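PDB 7CTP: protein Niban 2 from Homo sapiens, which may suppress apoptosis and may promote melanoma cell invasion in vitro, as a PH-domain-containing member of the Niban family. Local coordinates for residues F325-V338 with F502-E514. Residues are numbered along the deposited sequence; the frame is centred on the assembly and turned at random.
Sequences FILPKAEVCVRNHV and FLLKKLAPTCKSE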
ATOM      1  N   PHE A 325     -32.201 -15.161  -0.364  1.00 33.49           N
ATOM      2  CA  PHE A 325     -31.706 -16.000   0.719  1.00 34.37           C
ATOM      3  C   PHE A 325     -31.149 -15.174   1.877  1.00 36.03           C
ATOM      4  O   PHE A 325     -31.432 -15.463   3.046  1.00 40.12           O
ATOM      5  CB  PHE A 325     -30.649 -16.953   0.155  1.00 34.30           C
ATOM      6  CG  PHE A 325     -29.809 -17.647   1.188  1.00 36.16           C
ATOM      7  CD1 PHE A 325     -30.362 -18.586   2.042  1.00 39.17           C
ATOM      8  CD2 PHE A 325     -28.446 -17.395   1.270  1.00 43.19           C
ATOM      9  CE1 PHE A 325     -29.577 -19.234   2.981  1.00 46.55           C
ATOM     10  CE2 PHE A 325     -27.658 -18.041   2.205  1.00 39.64           C
ATOM     11  CZ  PHE A 325     -28.226 -18.960   3.063  1.00 41.67           C
ATOM     12  N   ILE A 326     -30.377 -14.131   1.583  1.00 26.98           N
ATOM     13  CA  ILE A 326     -29.572 -13.480   2.608  1.00 31.47           C
ATOM     14  C   ILE A 326     -29.988 -12.041   2.906  1.00 33.65           C
ATOM     15  O   ILE A 326     -29.601 -11.516   3.963  1.00 29.16           O
ATOM     16  CB  ILE A 326     -28.074 -13.532   2.241  1.00 28.74           C
ATOM     17  CG1 ILE A 326     -27.222 -13.366   3.500  1.00 33.18           C
ATOM     18  CG2 ILE A 326     -27.738 -12.424   1.260  1.00 26.73           C
ATOM     19  CD1 ILE A 326     -27.598 -14.346   4.596  1.00 35.14           C
ATOM     20  N   LEU A 327     -30.746 -11.387   2.024  1.00 30.18           N
ATOM     21  CA  LEU A 327     -31.024  -9.964   2.214  1.00 33.56           C
ATOM     22  C   LEU A 327     -31.712  -9.645   3.540  1.00 33.57           C
ATOM     23  O   LEU A 327     -31.317  -8.653   4.175  1.00 33.44           O
ATOM     24  CB  LEU A 327     -31.851  -9.425   1.041  1.00 43.47           C
ATOM     25  CG  LEU A 327     -31.913  -7.906   0.912  1.00 47.36           C
ATOM     26  CD1 LEU A 327     -30.512  -7.331   0.884  1.00 40.99           C
ATOM     27  CD2 LEU A 327     -32.680  -7.500  -0.334  1.00 52.40           C
ATOM     28  N   PRO A 328     -32.720 -10.400   4.008  1.00 34.43           N
ATOM     29  CA  PRO A 328     -33.319 -10.066   5.314  1.00 34.96           C
ATOM     30  C   PRO A 328     -32.308  -9.983   6.446  1.00 38.47           C
ATOM     31  O   PRO A 328     -32.237  -8.962   7.143  1.00 35.56           O
ATOM     32  CB  PRO A 328     -34.322 -11.207   5.533  1.00 36.53           C
ATOM     33  CG  PRO A 328     -34.717 -11.619   4.163  1.00 41.57           C
ATOM     34  CD  PRO A 328     -33.452 -11.500   3.350  1.00 41.90           C
ATOM     35  N   LYS A 329     -31.510 -11.036   6.631  1.00 33.32           N
ATOM     36  CA  LYS A 329     -30.533 -11.062   7.714  1.00 31.39           C
ATOM     37  C   LYS A 329     -29.449 -10.009   7.512  1.00 34.33           C
ATOM     38  O   LYS A 329     -28.987  -9.400   8.483  1.00 29.88           O
ATOM     39  CB  LYS A 329     -29.924 -12.457   7.834  1.00 36.79           C
ATOM     40  CG  LYS A 329     -30.916 -13.514   8.303  1.00 37.63           C
ATOM     41  CD  LYS A 329     -30.310 -14.903   8.271  1.00 38.70           C
ATOM     42  CE  LYS A 329     -31.273 -15.947   8.825  1.00 38.68           C
ATOM     43  NZ  LYS A 329     -32.476 -16.115   7.965  1.00 59.56           N
ATOM     44  N   ALA A 330     -29.034  -9.775   6.264  1.00 27.62           N
ATOM     45  CA  ALA A 330     -28.017  -8.762   6.006  1.00 26.98           C
ATOM     46  C   ALA A 330     -28.519  -7.376   6.386  1.00 30.15           C
ATOM     47  O   ALA A 330     -27.805  -6.601   7.033  1.00 25.57           O
ATOM     48  CB  ALA A 330     -27.583  -8.801   4.541  1.00 30.00           C
ATOM     49  N   GLU A 331     -29.754  -7.042   5.988  1.00 29.84           N
ATOM     50  CA  GLU A 331     -30.277  -5.710   6.264  1.00 25.62           C
ATOM     51  C   GLU A 331     -30.422  -5.476   7.763  1.00 26.66           C
ATOM     52  O   GLU A 331     -30.137  -4.375   8.254  1.00 26.57           O
ATOM     53  CB  GLU A 331     -31.607  -5.506   5.538  1.00 27.40           C
ATOM     54  CG  GLU A 331     -31.427  -5.109   4.070  1.00 30.69           C
ATOM     55  CD  GLU A 331     -32.729  -5.134   3.281  1.00 43.24           C
ATOM     56  OE1 GLU A 331     -33.732  -5.665   3.798  1.00 38.02           O
ATOM     57  OE2 GLU A 331     -32.741  -4.625   2.141  1.00 47.05           O
ATOM     58  N   VAL A 332     -30.829  -6.507   8.508  1.00 27.97           N
ATOM     59  CA  VAL A 332     -30.924  -6.374   9.959  1.00 33.04           C
ATOM     60  C   VAL A 332     -29.549  -6.121  10.554  1.00 31.55           C
ATOM     61  O   VAL A 332     -29.387  -5.294  11.460  1.00 29.14           O
ATOM     62  CB  VAL A 332     -31.584  -7.619  10.582  1.00 35.10           C
ATOM     63  CG1 VAL A 332     -31.403  -7.598  12.108  1.00 33.47           C
ATOM     64  CG2 VAL A 332     -33.064  -7.691  10.223  1.00 37.93           C
ATOM     65  N   CYS A 333     -28.526  -6.816  10.037  1.00 25.10           N
ATOM     66  CA  CYS A 333     -27.194  -6.688  10.616  1.00 21.96           C
ATOM     67  C   CYS A 333     -26.626  -5.301  10.328  1.00 22.47           C
ATOM     68  O   CYS A 333     -25.995  -4.686  11.196  1.00 24.41           O
ATOM     69  CB  CYS A 333     -26.290  -7.813  10.088  1.00 25.13           C
ATOM     70  SG  CYS A 333     -24.608  -7.867  10.810  1.00 33.89           S
ATOM     71  N   VAL A 334     -26.894  -4.764   9.131  1.00 24.68           N
ATOM     72  CA  VAL A 334     -26.465  -3.398   8.830  1.00 24.06           C
ATOM     73  C   VAL A 334     -27.184  -2.399   9.731  1.00 26.98           C
ATOM     74  O   VAL A 334     -26.570  -1.481  10.289  1.00 26.14           O
ATOM     75  CB  VAL A 334     -26.705  -3.068   7.347  1.00 23.06           C
ATOM     76  CG1 VAL A 334     -26.517  -1.582   7.113  1.00 26.81           C
ATOM     77  CG2 VAL A 334     -25.762  -3.874   6.462  1.00 27.95           C
ATOM     78  N   ARG A 335     -28.505  -2.547   9.863  1.00 29.56           N
ATOM     79  CA  ARG A 335     -29.274  -1.572  10.632  1.00 25.61           C
ATOM     80  C   ARG A 335     -28.833  -1.556  12.086  1.00 25.25           C
ATOM     81  O   ARG A 335     -28.684  -0.485  12.688  1.00 29.95           O
ATOM     82  CB  ARG A 335     -30.773  -1.868  10.537  1.00 32.51           C
ATOM     83  CG  ARG A 335     -31.590  -0.695   9.993  1.00 53.81           C
ATOM     84  CD  ARG A 335     -32.851  -1.170   9.276  1.00 41.18           C
ATOM     85  NE  ARG A 335     -33.455  -2.298   9.969  1.00 30.40           N
ATOM     86  CZ  ARG A 335     -34.061  -3.315   9.372  1.00 34.65           C
ATOM     87  NH1 ARG A 335     -34.566  -4.294  10.104  1.00 35.65           N
ATOM     88  NH2 ARG A 335     -34.178  -3.346   8.048  1.00 34.00           N
ATOM     89  N   ASN A 336     -28.584  -2.732  12.654  1.00 24.85           N
ATOM     90  CA  ASN A 336     -28.313  -2.828  14.080  1.00 23.18           C
ATOM     91  C   ASN A 336     -26.847  -2.643  14.431  1.00 33.49           C
ATOM     92  O   ASN A 336     -26.542  -2.145  15.520  1.00 29.18           O
ATOM     93  CB  ASN A 336     -28.784  -4.181  14.614  1.00 24.38           C
ATOM     94  CG  ASN A 336     -30.284  -4.342  14.532  1.00 31.94           C
ATOM     95  OD1 ASN A 336     -30.977  -3.439  14.062  1.00 31.59           O
ATOM     96  ND2 ASN A 336     -30.790  -5.496  14.968  1.00 28.08           N
ATOM     97  N   HIS A 337     -25.932  -3.012  13.534  1.00 27.22           N
ATOM     98  CA  HIS A 337     -24.535  -3.162  13.910  1.00 29.07           C
ATOM     99  C   HIS A 337     -23.549  -2.398  13.040  1.00 30.01           C
ATOM    100  O   HIS A 337     -22.360  -2.369  13.384  1.00 30.10           O
ATOM    101  CB  HIS A 337     -24.155  -4.656  13.913  1.00 25.50           C
ATOM    102  CG  HIS A 337     -25.015  -5.487  14.811  1.00 30.40           C
ATOM    103  ND1 HIS A 337     -24.998  -5.355  16.184  1.00 34.32           N
ATOM    104  CD2 HIS A 337     -25.940  -6.436  14.537  1.00 28.13           C
ATOM    105  CE1 HIS A 337     -25.868  -6.195  16.717  1.00 36.55           C
ATOM    106  NE2 HIS A 337     -26.456  -6.861  15.741  1.00 30.73           N
ATOM    107  N   VAL A 338     -23.987  -1.776  11.945  1.00 27.26           N
ATOM    108  CA  VAL A 338     -23.083  -1.031  11.072  1.00 29.65           C
ATOM    109  C   VAL A 338     -23.538   0.415  10.965  1.00 27.48           C
ATOM    110  O   VAL A 338     -22.775   1.341  11.257  1.00 29.40           O
ATOM    111  CB  VAL A 338     -23.000  -1.653   9.664  1.00 28.55           C
ATOM    112  CG1 VAL A 338     -21.970  -0.893   8.828  1.00 29.94           C
ATOM    113  CG2 VAL A 338     -22.658  -3.121   9.736  1.00 26.47           C
ATOM    114  N   PHE A 502     -16.725  -7.169   8.219  1.00 23.27           N
ATOM    115  CA  PHE A 502     -17.518  -7.371   9.424  1.00 27.58           C
ATOM    116  C   PHE A 502     -18.811  -8.120   9.112  1.00 22.67           C
ATOM    117  O   PHE A 502     -19.146  -9.110   9.776  1.00 25.47           O
ATOM    118  CB  PHE A 502     -17.814  -6.018  10.066  1.00 25.47           C
ATOM    119  CG  PHE A 502     -18.748  -6.095  11.240  1.00 27.11           C
ATOM    120  CD1 PHE A 502     -18.269  -6.415  12.495  1.00 28.05           C
ATOM    121  CD2 PHE A 502     -20.108  -5.851  11.079  1.00 26.79           C
ATOM    122  CE1 PHE A 502     -19.133  -6.492  13.586  1.00 39.55           C
ATOM    123  CE2 PHE A 502     -20.976  -5.925  12.159  1.00 31.11           C
ATOM    124  CZ  PHE A 502     -20.482  -6.249  13.416  1.00 32.38           C
ATOM    125  N   LEU A 503     -19.549  -7.655   8.104  1.00 22.24           N
ATOM    126  CA  LEU A 503     -20.815  -8.289   7.738  1.00 26.05           C
ATOM    127  C   LEU A 503     -20.602  -9.715   7.259  1.00 26.04           C
ATOM    128  O   LEU A 503     -21.362 -10.624   7.613  1.00 25.16           O
ATOM    129  CB  LEU A 503     -21.505  -7.473   6.650  1.00 29.41           C
ATOM    130  CG  LEU A 503     -22.097  -6.134   7.065  1.00 35.01           C
ATOM    131  CD1 LEU A 503     -22.436  -5.366   5.805  1.00 28.25           C
ATOM    132  CD2 LEU A 503     -23.328  -6.342   7.937  1.00 29.09           C
ATOM    133  N   LEU A 504     -19.587  -9.924   6.417  1.00 23.12           N
ATOM    134  CA  LEU A 504     -19.349 -11.262   5.894  1.00 22.35           C
ATOM    135  C   LEU A 504     -19.045 -12.241   7.018  1.00 19.12           C
ATOM    136  O   LEU A 504     -19.520 -13.380   7.001  1.00 21.41           O
ATOM    137  CB  LEU A 504     -18.210 -11.225   4.876  1.00 21.40           C
ATOM    138  CG  LEU A 504     -18.548 -10.480   3.578  1.00 22.47           C
ATOM    139  CD1 LEU A 504     -17.327 -10.473   2.667  1.00 24.82           C
ATOM    140  CD2 LEU A 504     -19.755 -11.107   2.871  1.00 25.61           C
ATOM    141  N   LYS A 505     -18.283 -11.803   8.017  1.00 23.39           N
ATOM    142  CA  LYS A 505     -17.984 -12.670   9.151  1.00 21.76           C
ATOM    143  C   LYS A 505     -19.244 -12.990   9.947  1.00 23.08           C
ATOM    144  O   LYS A 505     -19.489 -14.151  10.295  1.00 23.62           O
ATOM    145  CB  LYS A 505     -16.928 -12.032  10.047  1.00 25.44           C
ATOM    146  CG  LYS A 505     -16.520 -12.959  11.184  1.00 31.32           C
ATOM    147  CD  LYS A 505     -15.669 -12.244  12.208  1.00 36.01           C
ATOM    148  CE  LYS A 505     -14.200 -12.589  12.015  1.00 55.08           C
ATOM    149  NZ  LYS A 505     -13.306 -11.550  12.598  1.00 60.03           N
ATOM    150  N   LYS A 506     -20.070 -11.976  10.224  1.00 25.24           N
ATOM    151  CA  LYS A 506     -21.317 -12.215  10.952  1.00 23.29           C
ATOM    152  C   LYS A 506     -22.245 -13.138  10.171  1.00 27.64           C
ATOM    153  O   LYS A 506     -22.930 -13.990  10.757  1.00 26.05           O
ATOM    154  CB  LYS A 506     -22.014 -10.888  11.249  1.00 26.48           C
ATOM    155  CG  LYS A 506     -21.270  -9.981  12.220  1.00 29.08           C
ATOM    156  CD  LYS A 506     -21.171 -10.595  13.610  1.00 35.22           C
ATOM    157  CE  LYS A 506     -20.366  -9.682  14.548  1.00 36.41           C
ATOM    158  NZ  LYS A 506     -19.918 -10.410  15.774  1.00 41.06           N
ATOM    159  N   LEU A 507     -22.281 -12.988   8.844  1.00 25.69           N
ATOM    160  CA  LEU A 507     -23.165 -13.798   8.011  1.00 25.59           C
ATOM    161  C   LEU A 507     -22.597 -15.174   7.677  1.00 27.23           C
ATOM    162  O   LEU A 507     -23.327 -16.007   7.136  1.00 26.23           O
ATOM    163  CB  LEU A 507     -23.501 -13.045   6.718  1.00 21.80           C
ATOM    164  CG  LEU A 507     -24.328 -11.758   6.869  1.00 24.29           C
ATOM    165  CD1 LEU A 507     -24.347 -10.945   5.581  1.00 27.26           C
ATOM    166  CD2 LEU A 507     -25.748 -12.078   7.321  1.00 27.59           C
ATOM    167  N   ALA A 508     -21.333 -15.446   8.002  1.00 25.24           N
ATOM    168  CA  ALA A 508     -20.712 -16.695   7.562  1.00 25.96           C
ATOM    169  C   ALA A 508     -21.417 -17.950   8.070  1.00 27.75           C
ATOM    170  O   ALA A 508     -21.547 -18.903   7.280  1.00 28.95           O
ATOM    171  CB  ALA A 508     -19.232 -16.716   7.955  1.00 30.81           C
ATOM    172  N   PRO A 509     -21.869 -18.044   9.333  1.00 30.90           N
ATOM    173  CA  PRO A 509     -22.586 -19.263   9.741  1.00 29.13           C
ATOM    174  C   PRO A 509     -23.844 -19.509   8.932  1.00 31.95           C
ATOM    175  O   PRO A 509     -24.226 -20.667   8.720  1.00 37.29           O
ATOM    176  CB  PRO A 509     -22.905 -19.009  11.221  1.00 29.19           C
ATOM    177  CG  PRO A 509     -21.894 -18.018  11.660  1.00 34.25           C
ATOM    178  CD  PRO A 509     -21.687 -17.129  10.472  1.00 33.41           C
ATOM    179  N   THR A 510     -24.485 -18.450   8.442  1.00 27.57           N
ATOM    180  CA  THR A 510     -25.669 -18.626   7.610  1.00 30.27           C
ATOM    181  C   THR A 510     -25.295 -19.124   6.221  1.00 32.80           C
ATOM    182  O   THR A 510     -25.940 -20.032   5.681  1.00 33.85           O
ATOM    183  CB  THR A 510     -26.445 -17.309   7.520  1.00 35.32           C
ATOM    184  OG1 THR A 510     -26.888 -16.921   8.830  1.00 34.78           O
ATOM    185  CG2 THR A 510     -27.655 -17.458   6.614  1.00 38.22           C
ATOM    186  N   CYS A 511     -24.233 -18.567   5.640  1.00 30.97           N
ATOM    187  CA  CYS A 511     -23.993 -18.643   4.198  1.00 32.14           C
ATOM    188  C   CYS A 511     -22.966 -19.676   3.761  1.00 40.13           C
ATOM    189  O   CYS A 511     -23.137 -20.278   2.696  1.00 36.86           O
ATOM    190  CB  CYS A 511     -23.537 -17.284   3.663  1.00 30.00           C
ATOM    191  SG  CYS A 511     -24.755 -16.011   3.777  1.00 39.67           S
ATOM    192  N   LYS A 512     -21.876 -19.859   4.515  1.00 43.70           N
ATOM    193  CA  LYS A 512     -20.714 -20.547   3.952  1.00 47.13           C
ATOM    194  C   LYS A 512     -21.056 -21.970   3.536  1.00 49.85           C
ATOM    195  O   LYS A 512     -20.533 -22.476   2.535  1.00 51.60           O
ATOM    196  CB  LYS A 512     -19.541 -20.541   4.935  1.00 46.87           C
ATOM    197  CG  LYS A 512     -18.261 -21.130   4.323  1.00 59.07           C
ATOM    198  CD  LYS A 512     -16.982 -20.726   5.061  1.00 61.72           C
ATOM    199  CE  LYS A 512     -17.233 -20.312   6.503  1.00 54.58           C
ATOM    200  NZ  LYS A 512     -16.135 -19.447   7.046  1.00 71.64           N
ATOM    201  N   SER A 513     -21.951 -22.623   4.277  1.00 41.57           N
ATOM    202  CA  SER A 513     -22.351 -23.978   3.914  1.00 41.17           C
ATOM    203  C   SER A 513     -23.342 -23.986   2.757  1.00 41.76           C
ATOM    204  O   SER A 513     -23.445 -24.986   2.037  1.00 45.75           O
ATOM    205  CB  SER A 513     -22.961 -24.686   5.121  1.00 48.91           C
ATOM    206  OG  SER A 513     -24.142 -24.021   5.538  1.00 62.15           O
ATOM    207  N   GLU A 514     -24.066 -22.887   2.557  1.00 40.83           N
ATOM    208  CA  GLU A 514     -25.205 -22.847   1.647  1.00 46.82           C
ATOM    209  C   GLU A 514     -24.870 -22.298   0.266  1.00 49.53           C
ATOM    210  O   GLU A 514     -25.487 -22.716  -0.719  1.00 36.38           O
ATOM    211  CB  GLU A 514     -26.322 -21.996   2.256  1.00 41.83           C
ATOM    212  CG  GLU A 514     -26.953 -22.586   3.506  1.00 49.39           C
ATOM    213  CD  GLU A 514     -27.482 -23.987   3.283  1.00 56.10           C
ATOM    214  OE1 GLU A 514     -28.198 -24.203   2.281  1.00 55.89           O
ATOM    215  OE2 GLU A 514     -27.179 -24.872   4.112  1.00 64.53           O
TER
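Ile-326 meets Cys-511 where the two helices cross, its CD1 lying 3.4 Å from Cys-511 SG with CG1 close behind. The same CD1 also touches Thr-510 CG2, and Ile-326 CD1 is 4.0 Å from Leu-507 CD2. Beside it, the Phe-325 ring turns its edge to the backbone: CZ comes within 3.6 Å of Thr-510 O, which sits near the ring plane, while Cys-511 SG approaches obliquely, 67° off the ring normal, in a sulfur-aromatic contact. A chi1 of 166° sets Phe-325 CG anti to the backbone N and beside the carbonyl carbon, which carries the ring toward the 510-514 end, where CZ also meets Glu-514 CB. Replacing Phe-325 with an alanine would probably leave a gap beside Thr-510 and Glu-514 and deprive Cys-511 SG of its aromatic neighbour. One turn on, Leu-507 CD1 rests against Ala-330 CB, and Ala-330 CA and Leu-507 CA are 7.3 Å apart.

The contact is helix-on-helix packing within the all-helical region formed by helices 260-337, 464-511 and 532-555: the axes of 325-337 and 502-511, short pieces of the first two, approach to 10.6 Å, with 135° between their N-to-C directions, and no hydrogen bond joins the two segments. At the far end Leu-503 takes over, CD2 lying 3.5 Å from Cys-333 SG and also touching Val-338 CG2, while CD1 meets Val-334 CG2. The Phe-502 ring receives His-337 CB at its edge, 3.8 Å from CE2, and Cys-333 SG obliquely.

Further out, Tyr-536 of helix 532-555 touches both Leu-507 and Cys-511, and Thr-543 of that helix packs on Val-334. Arg-517 forms a salt bridge with Glu-514 OE1 and a cation-pi contact with Phe-325, linking the carboxylate and the ring through one guanidinium-bearing side chain.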